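Local coordinates for 3-hydroxyacyl-thioester dehydratase X (Mycobacterium tuberculosis, PDB 4OOB), which catalyses the reversible hydration of trans-2-enoyl-CoA to (3R)-3-hydroxyacyl-CoA, acting on a broad range of chain lengths with a preference for C8 to C12, at residues F61-I69 with G168-T176. Sequence-based numbering, arbitrary orientation.
Sequences FPFAAMGAI and GGDHNPIHT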
# COMPACT_ATOMS: atom_id res chain seq x y z
N PHE A 61 -0.76 -10.46 -14.76
CA PHE A 61 0.44 -10.15 -13.86
C PHE A 61 0.23 -9.63 -12.38
O PHE A 61 0.17 -8.42 -12.11
CB PHE A 61 1.36 -9.15 -14.60
CG PHE A 61 2.82 -9.29 -14.30
CD1 PHE A 61 3.53 -10.36 -14.78
CD2 PHE A 61 3.50 -8.30 -13.58
CE1 PHE A 61 4.88 -10.48 -14.53
CE2 PHE A 61 4.86 -8.40 -13.34
CZ PHE A 61 5.56 -9.50 -13.80
N PRO A 62 0.12 -10.53 -11.40
CA PRO A 62 -0.04 -10.17 -9.98
C PRO A 62 1.35 -9.99 -9.22
O PRO A 62 1.74 -10.78 -8.33
CB PRO A 62 -0.81 -11.38 -9.45
CG PRO A 62 -0.12 -12.52 -10.15
CD PRO A 62 0.18 -11.99 -11.55
N PHE A 63 2.09 -8.96 -9.64
CA PHE A 63 3.40 -8.61 -9.10
C PHE A 63 3.60 -7.15 -9.46
O PHE A 63 3.30 -6.72 -10.59
CB PHE A 63 4.62 -9.36 -9.73
CG PHE A 63 4.43 -10.83 -10.02
CD1 PHE A 63 4.99 -11.80 -9.20
CD2 PHE A 63 3.80 -11.25 -11.19
CE1 PHE A 63 4.86 -13.13 -9.49
CE2 PHE A 63 3.65 -12.60 -11.49
CZ PHE A 63 4.18 -13.54 -10.63
N ALA A 64 4.17 -6.41 -8.51
CA ALA A 64 4.77 -5.13 -8.82
C ALA A 64 6.03 -5.53 -9.54
O ALA A 64 6.55 -6.63 -9.34
CB ALA A 64 5.05 -4.33 -7.56
N ALA A 65 6.52 -4.66 -10.42
CA ALA A 65 7.76 -4.97 -11.16
C ALA A 65 8.80 -5.24 -10.11
O ALA A 65 8.80 -4.62 -8.98
CB ALA A 65 8.20 -3.82 -12.08
N MET A 66 9.69 -6.15 -10.46
CA MET A 66 10.63 -6.67 -9.50
C MET A 66 11.48 -5.50 -9.06
O MET A 66 11.92 -4.68 -9.86
CB MET A 66 11.46 -7.79 -10.12
CG MET A 66 12.03 -8.75 -9.09
SD MET A 66 12.98 -10.07 -9.88
CE MET A 66 11.90 -10.79 -11.09
N GLY A 67 11.66 -5.35 -7.78
CA GLY A 67 12.47 -4.26 -7.33
C GLY A 67 11.81 -2.88 -7.19
O GLY A 67 12.35 -2.09 -6.37
N ALA A 68 10.71 -2.60 -7.98
CA ALA A 68 9.84 -1.42 -7.81
C ALA A 68 9.67 -1.10 -6.35
O ALA A 68 9.60 -1.99 -5.51
CB ALA A 68 8.46 -1.65 -8.36
N ILE A 69 9.53 0.17 -6.06
CA ILE A 69 9.41 0.60 -4.68
C ILE A 69 8.17 1.46 -4.63
O ILE A 69 8.04 2.38 -5.41
CB ILE A 69 10.64 1.41 -4.26
CG1 ILE A 69 11.91 0.55 -4.41
CG2 ILE A 69 10.47 1.98 -2.83
CD1 ILE A 69 13.22 1.34 -4.13
N GLY A 168 -2.71 -10.35 -1.06
CA GLY A 168 -2.79 -8.94 -1.46
C GLY A 168 -2.44 -8.50 -2.91
O GLY A 168 -2.10 -7.27 -3.23
N GLY A 169 -2.52 -9.47 -3.80
CA GLY A 169 -2.34 -9.19 -5.24
C GLY A 169 -0.97 -8.76 -5.78
O GLY A 169 -0.90 -8.20 -6.91
N ASP A 170 0.11 -8.99 -4.99
CA ASP A 170 1.47 -8.55 -5.38
C ASP A 170 2.47 -9.57 -4.86
O ASP A 170 2.74 -9.60 -3.67
CB ASP A 170 1.76 -7.15 -4.81
CG ASP A 170 3.20 -6.66 -5.10
OD1 ASP A 170 3.95 -7.42 -5.77
OD2 ASP A 170 3.59 -5.53 -4.66
N HIS A 171 2.97 -10.43 -5.77
CA HIS A 171 4.02 -11.42 -5.47
C HIS A 171 5.46 -10.97 -5.86
O HIS A 171 6.32 -11.80 -6.01
CB HIS A 171 3.74 -12.77 -6.19
CG HIS A 171 2.55 -13.53 -5.67
ND1 HIS A 171 1.25 -13.31 -6.11
CD2 HIS A 171 2.47 -14.53 -4.77
CE1 HIS A 171 0.43 -14.12 -5.48
NE2 HIS A 171 1.15 -14.89 -4.68
N ASN A 172 5.71 -9.68 -6.03
CA ASN A 172 7.06 -9.16 -6.32
C ASN A 172 8.02 -9.82 -5.34
O ASN A 172 7.91 -9.63 -4.11
CB ASN A 172 7.04 -7.63 -6.23
CG ASN A 172 8.40 -6.97 -6.28
OD1 ASN A 172 9.37 -7.59 -6.56
ND2 ASN A 172 8.45 -5.69 -5.98
N PRO A 173 8.93 -10.68 -5.88
CA PRO A 173 9.79 -11.54 -5.06
C PRO A 173 10.86 -10.86 -4.21
O PRO A 173 11.65 -11.58 -3.52
CB PRO A 173 10.45 -12.45 -6.08
CG PRO A 173 10.42 -11.72 -7.37
CD PRO A 173 9.28 -10.75 -7.31
N ILE A 174 10.98 -9.53 -4.27
CA ILE A 174 11.88 -8.85 -3.31
C ILE A 174 11.32 -8.90 -1.89
O ILE A 174 12.04 -8.65 -0.96
CB ILE A 174 12.14 -7.38 -3.62
CG1 ILE A 174 10.82 -6.59 -3.41
CG2 ILE A 174 12.70 -7.17 -5.04
CD1 ILE A 174 10.91 -5.14 -3.77
N HIS A 175 10.05 -9.21 -1.71
CA HIS A 175 9.44 -9.42 -0.36
C HIS A 175 9.55 -10.85 0.16
O HIS A 175 9.33 -11.08 1.33
CB HIS A 175 7.97 -9.06 -0.41
CG HIS A 175 7.74 -7.72 -1.01
ND1 HIS A 175 7.01 -7.54 -2.17
CD2 HIS A 175 8.21 -6.51 -0.66
CE1 HIS A 175 7.01 -6.27 -2.48
NE2 HIS A 175 7.74 -5.63 -1.58
N THR A 176 9.90 -11.82 -0.71
CA THR A 176 9.90 -13.25 -0.33
C THR A 176 11.19 -14.04 -0.63
O THR A 176 11.45 -15.04 0.04
CB THR A 176 8.71 -13.99 -0.96
OG1 THR A 176 8.84 -13.97 -2.37
CG2 THR A 176 7.42 -13.28 -0.62
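Asp170 reaches across to the 61-69 loop with its carboxylate and takes the backbone N of Ala64 on OD1, 2.9 Å away and almost straight at 171°. That N-H comes down from above the carboxylate plane. The same oxygen also accepts from Asn172 N, also at 2.9 Å, closing an Asx turn; this second donor lies nearly along the C-O axis, and the two reach OD1 from opposite faces of the carboxylate. Two bonds thus limit the swing of the group, while OD2 packs against Ala64 CB. Next to it, His171 N bonds to Pro62 O (2.9 Å), and His171 ND1 points at the same carbonyl for a weak bond. Further along, Asn172 OD1 accepts weakly from Gly67 N at 3.4 Å and, on its own side, weakly from Ile174 N. CG of Asn172 stands anti to the backbone N (chi1 170°), which lays the amide against the type II turn of residues 65-68, OD1 next to Met66 CA. GGDHNPIH is the core of the hydratase 2 signature of MaoC-like hotdog proteins, in which the aspartate and the last histidine form the catalytic pair in relatives; Asp170 and His175 probably do the same here, and both have His192 beside them. Outward from the polar atoms, Phe63 slants past His171, its CD1 3.4 Å from His171 CB. Met66 crosses Pro173 at about a right angle, CG to CG 3.8 Å. Ile174 turns toward the loop: CG2 sits 3.4 Å from Gly67 N, and CD1 comes up near Ala68 O, just before the chain enters strand 69-77.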